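Local coordinates for extracellular solute-binding protein family 1 (Pseudothermotoga lettingae, PDB 5CI5) that probably serves as the sugar-binding component of an ABC transporter and holds alpha-D-tagatopyranose in its cleft, at residues D85-E95 and R370-Q378; S185-Y196 and S380-L391. All coordinates share one frame; numbering follows the deposited sequence.

Contact 1 of 2, residues D85-E95 and R370-Q378; sequences DLGGWVPTFAE and RPPIPQYPQ. With T6T (alpha-D-tagatopyranose), chain C.
Asp85 OD1 is where several groups meet: the sugar O4 donates to it at 2.6 Å, the backbone N of Gly87 closes an Asx turn on it from above the carboxylate plane, and Arg370 NH2 adds a long ion pair in which no N-H points at the oxygen. Asp85 OD2 takes the neighbouring hydroxyl, O5 of the sugar, at 2.7 Å. With CG anti to the backbone N (chi1 -159°), the Asp85 carboxylate is swung toward the ligand while CB lies over the Trp89 ring. Arg370 grips the same two hydroxyls as donor: NH1 reaches O5 at 2.9 Å in a nearly straight bond (173°), and NH2 reaches O4. Each hydroxyl therefore gives to the aspartate and receives from the arginine. The guanidinium is backed by Gly87, whose CA sits over the centre of one face, 3.5 Å from Arg370 CZ; a CB on Gly87 would run into that group. Further along, Gly88 caps helix 89-95, and its O is held from opposite faces of its plane by Thr92 N and Thr92 OG1. The same Thr92 OG1 lies 3.3 Å from Pro377 CD. Beyond it, the proline-rich turn packs along the helix, with Pro374 CG against Glu95 CG at 3.9 Å, the two side chains crossing at about a right angle. Tyr376 OH hydrogen-bonds Glu190, the acid that also salt-bridges Arg370 NH1. An acid and an arginine sharing two adjacent hydroxyls, edge-on to the guanidinium, are a familiar way for solute-binding proteins to hold a sugar in the cleft.

Contact 2 of 2, residues S185-Y196 and S380-L391; sequences SGTKTEHTTLGY and SEQIQTMVQRVL. With T6T (alpha-D-tagatopyranose), chain C.
Lys188 folds over helix 380-391, bent at each of its three outer torsions, and its chain passes from Gln384 to Gln388 and on to Glu381. CB stands beside the amide nitrogen of Gln384. CG and CD run across the amide of Gln388 at about a right angle, Lys188 CG lying 3.5 Å from Gln388 OE1. Lys188 CE lies 3.6 Å from Gln384 CB and beside both carboxylate oxygens of Glu381, and NZ finally forms a salt bridge with Glu381 OE2 at 2.8 Å, using the syn lone pair of that oxygen; a weak bond from NZ to Thr385 OG1 comes in besides. Gln388 NE2 donates to Gly186 O at 2.8 Å, in the carbonyl plane and on a lone pair, with the oxygen close to the plane of the glutamine amide as well. Cutting Gln388 back to an alanine is likely to leave Gly186 O without this donor and the middle of the Lys188 chain without its flank.

Past these polar groups the contact becomes a helix-helix crossing: helix 190-202, which lends Glu190 and Leu194 to the tagatose pocket, crosses helix 376-391 on the side away from the sugar, and the axes of 190-196 and 380-391 pass 8.2 Å apart at 80°. Its apolar end is a Met-aromatic contact. The CE methyl of selenomethionine Met386 sits over the centre of the Tyr196 ring, 3.6 Å from the centroid and only 6° off the normal, while the Tyr196 hydroxyl reaches Gly222 O. Thr192 CG2 rests against Val387 CB. At the other end, nearer the ligand, Thr193 OG1, lying beside its backbone N, donates to Ser380 OG at 2.8 Å, and that serine oxygen also lies 2.6 Å from Glu190 OE1.

Helix 376-391 joins the two contacts: 376-378 serve contact 1 and 380-391 contact 2, and the centres of the two contacts lie about 17 Å apart. They meet at Glu190, whose OE2 receives Arg370 NH1 in a salt bridge at 2.9 Å and lies 2.7 Å from Tyr376 OH, a probable hydrogen bond. Leu194 packs against the arginine as well, its CD2 3.6 Å from Arg370 CZ. Of the two, contact 1 makes the hydrogen bonds to the sugar, through Asp85 and Arg370; other pocket residues add theirs. Contact 2 stands largely behind: Glu190 CG comes no nearer than 3.7 Å to the sugar O5. Glu190 is likely to help position Arg370, with Ser380 behind it in turn.

Contact 1 of 2, residues D85-E95 and R370-Q378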
loop_
_atom_site.group_PDB
_atom_site.type_symbol
_atom_site.label_atom_id
_atom_site.label_comp_id
_atom_site.label_asym_id
_atom_site.label_seq_id
_atom_site.Cartn_x
_atom_site.Cartn_y
_atom_site.Cartn_z
ATOM N N ASP A 85 2.463 -1.122 8.769
ATOM C CA ASP A 85 2.069 -0.320 7.594
ATOM C C ASP A 85 2.362 1.172 7.810
ATOM O O ASP A 85 2.053 1.740 8.843
ATOM C CB ASP A 85 0.582 -0.580 7.318
ATOM C CG ASP A 85 0.166 -0.249 5.922
ATOM O OD1 ASP A 85 0.635 0.770 5.351
ATOM O OD2 ASP A 85 -0.662 -1.026 5.384
ATOM N N LEU A 86 2.977 1.804 6.812
ATOM C CA LEU A 86 3.169 3.246 6.851
ATOM C C LEU A 86 1.841 4.005 6.875
ATOM O O LEU A 86 1.800 5.193 7.231
ATOM C CB LEU A 86 4.021 3.689 5.664
ATOM C CG LEU A 86 5.467 3.171 5.626
ATOM C CD1 LEU A 86 6.189 3.860 4.470
ATOM C CD2 LEU A 86 6.209 3.391 6.943
ATOM N N GLY A 87 0.753 3.329 6.520
ATOM C CA GLY A 87 -0.573 3.920 6.549
ATOM C C GLY A 87 -1.207 3.919 7.926
ATOM O O GLY A 87 -2.217 3.244 8.166
ATOM N N GLY A 88 -0.622 4.698 8.830
ATOM C CA GLY A 88 -1.248 5.008 10.106
ATOM C C GLY A 88 -0.998 4.063 11.260
ATOM O O GLY A 88 -1.398 4.353 12.406
ATOM N N TRP A 89 -0.400 2.904 11.019
ATOM C CA TRP A 89 -0.258 1.968 12.135
ATOM C C TRP A 89 0.726 2.469 13.191
ATOM O O TRP A 89 0.512 2.232 14.381
ATOM C CB TRP A 89 0.209 0.588 11.689
ATOM C CG TRP A 89 -0.678 -0.163 10.734
ATOM C CD1 TRP A 89 -1.732 0.325 9.974
ATOM C CD2 TRP A 89 -0.591 -1.557 10.435
ATOM N NE1 TRP A 89 -2.260 -0.685 9.212
ATOM C CE2 TRP A 89 -1.590 -1.850 9.479
ATOM C CE3 TRP A 89 0.229 -2.586 10.891
ATOM C CZ2 TRP A 89 -1.767 -3.124 8.961
ATOM C CZ3 TRP A 89 0.059 -3.853 10.369
ATOM C CH2 TRP A 89 -0.939 -4.111 9.422
ATOM N N VAL A 90 1.820 3.107 12.782
ATOM C CA VAL A 90 2.839 3.457 13.763
ATOM C C VAL A 90 2.304 4.510 14.754
ATOM O O VAL A 90 2.409 4.344 15.971
ATOM C CB VAL A 90 4.145 3.880 13.056
ATOM C CG1 VAL A 90 5.130 4.410 14.044
ATOM C CG2 VAL A 90 4.718 2.659 12.372
ATOM N N PRO A 91 1.652 5.566 14.266
ATOM C CA PRO A 91 1.014 6.480 15.237
ATOM C C PRO A 91 -0.027 5.830 16.132
ATOM O O PRO A 91 -0.085 6.138 17.334
ATOM C CB PRO A 91 0.370 7.541 14.329
ATOM C CG PRO A 91 1.247 7.549 13.134
ATOM C CD PRO A 91 1.612 6.108 12.898
ATOM N N THR A 92 -0.828 4.918 15.580
ATOM C CA THR A 92 -1.828 4.211 16.370
ATOM C C THR A 92 -1.151 3.432 17.521
ATOM O O THR A 92 -1.559 3.533 18.697
ATOM C CB THR A 92 -2.627 3.247 15.498
ATOM O OG1 THR A 92 -3.288 3.993 14.475
ATOM C CG2 THR A 92 -3.655 2.480 16.288
ATOM N N PHE A 93 -0.121 2.657 17.192
ATOM C CA PHE A 93 0.523 1.832 18.223
ATOM C C PHE A 93 1.338 2.671 19.199
ATOM O O PHE A 93 1.366 2.380 20.399
ATOM C CB PHE A 93 1.448 0.773 17.604
ATOM C CG PHE A 93 0.775 -0.168 16.621
ATOM C CD1 PHE A 93 -0.585 -0.430 16.658
ATOM C CD2 PHE A 93 1.541 -0.790 15.656
ATOM C CE1 PHE A 93 -1.163 -1.290 15.723
ATOM C CE2 PHE A 93 0.981 -1.657 14.739
ATOM C CZ PHE A 93 -0.382 -1.911 14.789
ATOM N N ALA A 94 1.999 3.718 18.692
ATOM C CA ALA A 94 2.877 4.558 19.512
ATOM C C ALA A 94 2.082 5.310 20.577
ATOM O O ALA A 94 2.555 5.514 21.686
ATOM C CB ALA A 94 3.649 5.554 18.628
ATOM N N GLU A 95 0.871 5.709 20.216
ATOM C CA GLU A 95 0.001 6.474 21.103
ATOM C C GLU A 95 -0.347 5.670 22.349
ATOM O O GLU A 95 -0.563 6.230 23.435
ATOM C CB GLU A 95 -1.265 6.904 20.369
ATOM C CG GLU A 95 -2.144 7.879 21.180
ATOM C CD GLU A 95 -3.074 7.216 22.169
ATOM O OE1 GLU A 95 -3.500 6.071 21.927
ATOM O OE2 GLU A 95 -3.372 7.834 23.228
ATOM N N ARG A 370 -2.194 9.017 3.915
ATOM C CA ARG A 370 -3.199 8.756 4.942
ATOM C C ARG A 370 -2.790 9.541 6.187
ATOM O O ARG A 370 -1.603 9.705 6.476
ATOM C CB ARG A 370 -3.293 7.258 5.236
ATOM C CG ARG A 370 -3.980 6.486 4.123
ATOM C CD ARG A 370 -3.650 4.977 4.134
ATOM N NE ARG A 370 -2.373 4.684 3.519
ATOM C CZ ARG A 370 -1.920 3.449 3.326
ATOM N NH1 ARG A 370 -2.639 2.401 3.700
ATOM N NH2 ARG A 370 -0.754 3.269 2.754
ATOM N N PRO A 371 -3.772 10.053 6.924
ATOM C CA PRO A 371 -3.419 10.914 8.061
ATOM C C PRO A 371 -2.672 10.159 9.173
ATOM O O PRO A 371 -3.144 9.099 9.601
ATOM C CB PRO A 371 -4.779 11.420 8.551
ATOM C CG PRO A 371 -5.759 10.464 8.049
ATOM C CD PRO A 371 -5.218 9.897 6.772
ATOM N N PRO A 372 -1.517 10.697 9.619
ATOM C CA PRO A 372 -0.666 9.994 10.607
ATOM C C PRO A 372 -1.196 10.190 12.025
ATOM O O PRO A 372 -0.562 10.823 12.891
ATOM C CB PRO A 372 0.712 10.646 10.397
ATOM C CG PRO A 372 0.369 12.034 10.001
ATOM C CD PRO A 372 -0.843 11.900 9.102
ATOM N N ILE A 373 -2.381 9.639 12.258
ATOM C CA ILE A 373 -3.092 9.822 13.522
ATOM C C ILE A 373 -3.603 8.499 14.021
ATOM O O ILE A 373 -3.868 7.566 13.235
ATOM C CB ILE A 373 -4.265 10.839 13.370
ATOM C CG1 ILE A 373 -5.349 10.271 12.440
ATOM C CG2 ILE A 373 -3.724 12.177 12.871
ATOM C CD1 ILE A 373 -6.563 11.181 12.240
ATOM N N PRO A 374 -3.757 8.387 15.342
ATOM C CA PRO A 374 -4.127 7.107 15.940
ATOM C C PRO A 374 -5.523 6.654 15.570
ATOM O O PRO A 374 -5.853 5.483 15.744
ATOM C CB PRO A 374 -4.016 7.381 17.456
ATOM C CG PRO A 374 -3.410 8.694 17.607
ATOM C CD PRO A 374 -3.579 9.452 16.353
ATOM N N GLN A 375 -6.345 7.573 15.076
ATOM C CA GLN A 375 -7.704 7.252 14.686
ATOM C C GLN A 375 -7.800 6.619 13.289
ATOM O O GLN A 375 -8.891 6.191 12.886
ATOM C CB GLN A 375 -8.573 8.510 14.696
ATOM C CG GLN A 375 -8.780 9.090 16.080
ATOM C CD GLN A 375 -7.686 10.017 16.517
ATOM O OE1 GLN A 375 -6.703 10.259 15.814
ATOM N NE2 GLN A 375 -7.853 10.560 17.716
ATOM N N TYR A 376 -6.694 6.587 12.534
ATOM C CA TYR A 376 -6.818 6.286 11.112
ATOM C C TYR A 376 -7.443 4.879 10.865
ATOM O O TYR A 376 -8.331 4.734 10.028
ATOM C CB TYR A 376 -5.483 6.420 10.368
ATOM C CG TYR A 376 -5.699 5.950 8.949
ATOM C CD1 TYR A 376 -6.497 6.692 8.080
ATOM C CD2 TYR A 376 -5.246 4.716 8.518
ATOM C CE1 TYR A 376 -6.769 6.250 6.814
ATOM C CE2 TYR A 376 -5.529 4.269 7.247
ATOM C CZ TYR A 376 -6.291 5.031 6.409
ATOM O OH TYR A 376 -6.617 4.575 5.161
ATOM N N PRO A 377 -6.990 3.830 11.569
ATOM C CA PRO A 377 -7.599 2.535 11.224
ATOM C C PRO A 377 -9.122 2.480 11.370
ATOM O O PRO A 377 -9.797 1.903 10.503
ATOM C CB PRO A 377 -6.913 1.572 12.197
ATOM C CG PRO A 377 -5.534 2.167 12.334
ATOM C CD PRO A 377 -5.781 3.673 12.387
ATOM N N GLN A 378 -9.660 3.112 12.410
ATOM C CA GLN A 378 -11.108 3.219 12.562
ATOM C C GLN A 378 -11.765 4.002 11.424
ATOM O O GLN A 378 -12.881 3.682 11.001
ATOM C CB GLN A 378 -11.447 3.900 13.887
ATOM C CG GLN A 378 -11.178 3.069 15.095
ATOM C CD GLN A 378 -11.304 3.920 16.350
ATOM O OE1 GLN A 378 -10.310 4.427 16.868
ATOM N NE2 GLN A 378 -12.532 4.132 16.795
HETATM O O3 T6T C . 1.117 0.245 0.040
HETATM C C3 T6T C . 1.315 -0.793 0.994
HETATM C C4 T6T C . 0.519 -0.458 2.255
HETATM O O4 T6T C . 0.873 0.850 2.724
HETATM C C5 T6T C . -0.953 -0.532 1.913
HETATM O O5 T6T C . -1.744 -0.236 3.066
HETATM C C6 T6T C . -1.298 -1.907 1.351
HETATM O O6 T6T C . -0.522 -2.136 0.176
HETATM C C2 T6T C . 0.890 -2.100 0.405
HETATM O O2 T6T C . 1.253 -3.165 1.294
HETATM C C1 T6T C . 1.573 -2.351 -0.957
HETATM O O1 T6T C . 2.950 -2.278 -0.910
#

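Contact 2 of 2, residues S185-Y196 and S380-L391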
loop_
_atom_site.group_PDB
_atom_site.type_symbol
_atom_site.label_atom_id
_atom_site.label_comp_id
_atom_site.label_asym_id
_atom_site.label_seq_id
_atom_site.Cartn_x
_atom_site.Cartn_y
_atom_site.Cartn_z
ATOM N N SER A 185 -11.672 -2.387 -6.014
ATOM C CA SER A 185 -11.600 -3.059 -4.701
ATOM C C SER A 185 -12.798 -2.646 -3.863
ATOM O O SER A 185 -13.000 -1.463 -3.585
ATOM C CB SER A 185 -10.294 -2.737 -3.961
ATOM O OG SER A 185 -9.166 -3.147 -4.716
ATOM N N GLY A 186 -13.576 -3.642 -3.441
ATOM C CA GLY A 186 -14.723 -3.402 -2.582
ATOM C C GLY A 186 -14.852 -4.340 -1.402
ATOM O O GLY A 186 -15.935 -4.509 -0.846
ATOM N N THR A 187 -13.739 -4.950 -1.022
ATOM C CA THR A 187 -13.631 -5.821 0.146
ATOM C C THR A 187 -13.516 -5.011 1.445
ATOM O O THR A 187 -13.226 -3.809 1.426
ATOM C CB THR A 187 -12.384 -6.721 -0.012
ATOM O OG1 THR A 187 -11.271 -5.896 -0.417
ATOM C CG2 THR A 187 -12.609 -7.786 -1.084
ATOM N N LYS A 188 -13.720 -5.676 2.584
ATOM C CA LYS A 188 -13.474 -5.026 3.873
ATOM C C LYS A 188 -11.984 -5.091 4.231
ATOM O O LYS A 188 -11.562 -5.699 5.227
ATOM C CB LYS A 188 -14.326 -5.658 4.965
ATOM C CG LYS A 188 -15.830 -5.389 4.818
ATOM C CD LYS A 188 -16.166 -3.879 4.876
ATOM C CE LYS A 188 -15.730 -3.198 6.168
ATOM N NZ LYS A 188 -16.508 -3.659 7.351
ATOM N N THR A 189 -11.196 -4.450 3.378
ATOM C CA THR A 189 -9.750 -4.392 3.506
ATOM C C THR A 189 -9.288 -2.976 3.123
ATOM O O THR A 189 -10.033 -2.195 2.503
ATOM C CB THR A 189 -9.033 -5.410 2.603
ATOM O OG1 THR A 189 -9.289 -5.050 1.238
ATOM C CG2 THR A 189 -9.462 -6.864 2.868
ATOM N N GLU A 190 -8.049 -2.653 3.500
ATOM C CA GLU A 190 -7.483 -1.342 3.263
ATOM C C GLU A 190 -7.481 -0.981 1.783
ATOM O O GLU A 190 -7.525 0.191 1.466
ATOM C CB GLU A 190 -6.057 -1.298 3.819
ATOM C CG GLU A 190 -5.360 0.031 3.723
ATOM C CD GLU A 190 -5.918 1.105 4.622
ATOM O OE1 GLU A 190 -6.799 0.816 5.456
ATOM O OE2 GLU A 190 -5.476 2.251 4.479
ATOM N N HIS A 191 -7.405 -1.977 0.893
ATOM C CA HIS A 191 -7.382 -1.701 -0.549
ATOM C C HIS A 191 -8.590 -0.843 -0.952
ATOM O O HIS A 191 -8.516 0.007 -1.844
ATOM C CB HIS A 191 -7.419 -2.973 -1.416
ATOM C CG HIS A 191 -6.506 -4.079 -0.987
ATOM N ND1 HIS A 191 -6.842 -4.975 0.006
ATOM C CD2 HIS A 191 -5.313 -4.495 -1.479
ATOM C CE1 HIS A 191 -5.882 -5.875 0.127
ATOM N NE2 HIS A 191 -4.937 -5.601 -0.759
ATOM N N THR A 192 -9.733 -1.109 -0.342
ATOM C CA THR A 192 -10.957 -0.402 -0.684
ATOM C C THR A 192 -10.909 1.078 -0.264
ATOM O O THR A 192 -11.295 1.976 -1.018
ATOM C CB THR A 192 -12.141 -1.135 -0.055
ATOM O OG1 THR A 192 -12.174 -2.451 -0.619
ATOM C CG2 THR A 192 -13.483 -0.391 -0.311
ATOM N N THR A 193 -10.347 1.348 0.903
ATOM C CA THR A 193 -10.104 2.718 1.312
ATOM C C THR A 193 -9.138 3.402 0.380
ATOM O O THR A 193 -9.340 4.550 0.004
ATOM C CB THR A 193 -9.555 2.780 2.727
ATOM O OG1 THR A 193 -10.549 2.211 3.571
ATOM C CG2 THR A 193 -9.256 4.236 3.185
ATOM N N LEU A 194 -8.064 2.708 0.036
ATOM C CA LEU A 194 -7.073 3.288 -0.851
ATOM C C LEU A 194 -7.662 3.576 -2.213
ATOM O O LEU A 194 -7.362 4.617 -2.813
ATOM C CB LEU A 194 -5.851 2.360 -0.961
ATOM C CG LEU A 194 -4.988 2.263 0.298
ATOM C CD1 LEU A 194 -4.133 1.020 0.250
ATOM C CD2 LEU A 194 -4.140 3.504 0.462
ATOM N N GLY A 195 -8.504 2.675 -2.709
ATOM C CA GLY A 195 -9.186 2.889 -3.984
ATOM C C GLY A 195 -10.055 4.136 -3.926
ATOM O O GLY A 195 -9.987 5.013 -4.786
ATOM N N TYR A 196 -10.892 4.231 -2.901
ATOM C CA TYR A 196 -11.712 5.407 -2.770
ATOM C C TYR A 196 -10.863 6.691 -2.672
ATOM O O TYR A 196 -11.167 7.698 -3.325
ATOM C CB TYR A 196 -12.649 5.293 -1.560
ATOM C CG TYR A 196 -13.435 6.568 -1.396
ATOM C CD1 TYR A 196 -14.395 6.939 -2.352
ATOM C CD2 TYR A 196 -13.195 7.412 -0.347
ATOM C CE1 TYR A 196 -15.082 8.131 -2.241
ATOM C CE2 TYR A 196 -13.888 8.600 -0.223
ATOM C CZ TYR A 196 -14.825 8.939 -1.169
ATOM O OH TYR A 196 -15.505 10.144 -1.040
ATOM N N SER A 380 -10.579 4.261 8.306
ATOM C CA SER A 380 -10.513 3.398 7.127
ATOM C C SER A 380 -11.667 2.386 7.146
ATOM O O SER A 380 -12.322 2.138 6.137
ATOM C CB SER A 380 -9.169 2.687 7.056
ATOM O OG SER A 380 -9.189 1.831 5.945
ATOM N N GLU A 381 -11.959 1.848 8.323
ATOM C CA GLU A 381 -13.106 0.958 8.458
ATOM C C GLU A 381 -14.414 1.620 7.982
ATOM O O GLU A 381 -15.236 0.971 7.350
ATOM C CB GLU A 381 -13.252 0.496 9.914
ATOM C CG GLU A 381 -14.592 -0.152 10.256
ATOM C CD GLU A 381 -14.875 -1.397 9.443
ATOM O OE1 GLU A 381 -13.919 -1.943 8.861
ATOM O OE2 GLU A 381 -16.057 -1.835 9.393
ATOM N N GLN A 382 -14.591 2.908 8.264
ATOM C CA GLN A 382 -15.784 3.624 7.806
ATOM C C GLN A 382 -15.848 3.776 6.283
ATOM O O GLN A 382 -16.928 3.697 5.683
ATOM C CB GLN A 382 -15.865 4.997 8.461
ATOM C CG GLN A 382 -16.057 4.915 9.961
ATOM C CD GLN A 382 -17.377 4.245 10.301
ATOM O OE1 GLN A 382 -18.397 4.496 9.650
ATOM N NE2 GLN A 382 -17.349 3.355 11.257
ATOM N N ILE A 383 -14.687 3.981 5.666
ATOM C CA ILE A 383 -14.609 4.152 4.225
ATOM C C ILE A 383 -14.921 2.797 3.553
ATOM O O ILE A 383 -15.685 2.720 2.580
ATOM C CB ILE A 383 -13.220 4.680 3.789
ATOM C CG1 ILE A 383 -12.935 6.050 4.430
ATOM C CG2 ILE A 383 -13.132 4.742 2.276
ATOM C CD1 ILE A 383 -13.926 7.135 4.042
ATOM N N GLN A 384 -14.352 1.713 4.090
ATOM C CA GLN A 384 -14.619 0.376 3.566
ATOM C C GLN A 384 -16.130 0.080 3.591
ATOM O O GLN A 384 -16.707 -0.395 2.606
ATOM C CB GLN A 384 -13.861 -0.678 4.376
ATOM C CG GLN A 384 -12.337 -0.575 4.216
ATOM C CD GLN A 384 -11.580 -1.339 5.284
ATOM O OE1 GLN A 384 -10.527 -0.895 5.769
ATOM N NE2 GLN A 384 -12.138 -2.453 5.701
ATOM N N THR A 385 -16.758 0.340 4.733
ATOM C CA THR A 385 -18.176 0.070 4.896
ATOM C C THR A 385 -19.025 0.919 3.934
ATOM O O THR A 385 -19.953 0.426 3.305
ATOM C CB THR A 385 -18.589 0.313 6.361
ATOM O OG1 THR A 385 -17.906 -0.627 7.205
ATOM C CG2 THR A 385 -20.115 0.170 6.543
HETATM N N MSE A 386 -18.660 2.184 3.798
HETATM C CA MSE A 386 -19.306 3.106 2.876
HETATM C C MSE A 386 -19.350 2.507 1.463
HETATM O O MSE A 386 -20.428 2.388 0.834
HETATM C CB MSE A 386 -18.552 4.435 2.888
HETATM C CG MSE A 386 -19.129 5.475 1.986
HETATM SE SE MSE A 386 -17.980 7.006 1.865
HETATM C CE MSE A 386 -16.496 6.182 0.922
ATOM N N VAL A 387 -18.182 2.101 0.965
ATOM C CA VAL A 387 -18.099 1.565 -0.383
ATOM C C VAL A 387 -18.916 0.282 -0.489
ATOM O O VAL A 387 -19.679 0.098 -1.460
ATOM C CB VAL A 387 -16.639 1.309 -0.778
ATOM C CG1 VAL A 387 -16.545 0.555 -2.108
ATOM C CG2 VAL A 387 -15.896 2.626 -0.859
ATOM N N GLN A 388 -18.779 -0.600 0.492
ATOM C CA GLN A 388 -19.476 -1.882 0.419
ATOM C C GLN A 388 -20.982 -1.718 0.400
ATOM O O GLN A 388 -21.667 -2.413 -0.358
ATOM C CB GLN A 388 -19.131 -2.802 1.595
ATOM C CG GLN A 388 -17.851 -3.495 1.495
ATOM C CD GLN A 388 -17.948 -4.958 1.957
ATOM O OE1 GLN A 388 -18.717 -5.306 2.876
ATOM N NE2 GLN A 388 -17.186 -5.816 1.304
ATOM N N ARG A 389 -21.505 -0.802 1.205
ATOM C CA ARG A 389 -22.951 -0.661 1.350
ATOM C C ARG A 389 -23.535 -0.140 0.042
ATOM O O ARG A 389 -24.650 -0.483 -0.325
ATOM C CB ARG A 389 -23.288 0.252 2.534
ATOM C CG ARG A 389 -22.975 -0.384 3.903
ATOM C CD ARG A 389 -24.229 -0.825 4.648
ATOM N NE ARG A 389 -24.625 0.128 5.669
ATOM C CZ ARG A 389 -25.849 0.203 6.182
ATOM N NH1 ARG A 389 -26.808 -0.620 5.766
ATOM N NH2 ARG A 389 -26.114 1.103 7.110
ATOM N N VAL A 390 -22.774 0.676 -0.675
ATOM C CA VAL A 390 -23.208 1.113 -1.993
ATOM C C VAL A 390 -23.179 -0.063 -2.974
ATOM O O VAL A 390 -24.152 -0.291 -3.712
ATOM C CB VAL A 390 -22.339 2.280 -2.513
ATOM C CG1 VAL A 390 -22.671 2.578 -3.971
ATOM C CG2 VAL A 390 -22.547 3.479 -1.640
ATOM N N LEU A 391 -22.086 -0.824 -2.979
ATOM C CA LEU A 391 -21.944 -1.944 -3.903
ATOM C C LEU A 391 -23.054 -2.977 -3.679
ATOM O O LEU A 391 -23.536 -3.578 -4.629
ATOM C CB LEU A 391 -20.576 -2.612 -3.733
ATOM C CG LEU A 391 -19.387 -1.772 -4.182
ATOM C CD1 LEU A 391 -18.081 -2.477 -3.822
ATOM C CD2 LEU A 391 -19.442 -1.521 -5.673
HETATM O O3 T6T C . 1.117 0.245 0.040
HETATM C C3 T6T C . 1.315 -0.793 0.994
HETATM C C4 T6T C . 0.519 -0.458 2.255
HETATM O O4 T6T C . 0.873 0.850 2.724
HETATM C C5 T6T C . -0.953 -0.532 1.913
HETATM O O5 T6T C . -1.744 -0.236 3.066
HETATM C C6 T6T C . -1.298 -1.907 1.351
HETATM O O6 T6T C . -0.522 -2.136 0.176
HETATM C C2 T6T C . 0.890 -2.100 0.405
HETATM O O2 T6T C . 1.253 -3.165 1.294
HETATM C C1 T6T C . 1.573 -2.351 -0.957
HETATM O O1 T6T C . 2.950 -2.278 -0.910
HETATM O O HOH W 1 -11.213 -4.059 7.415
#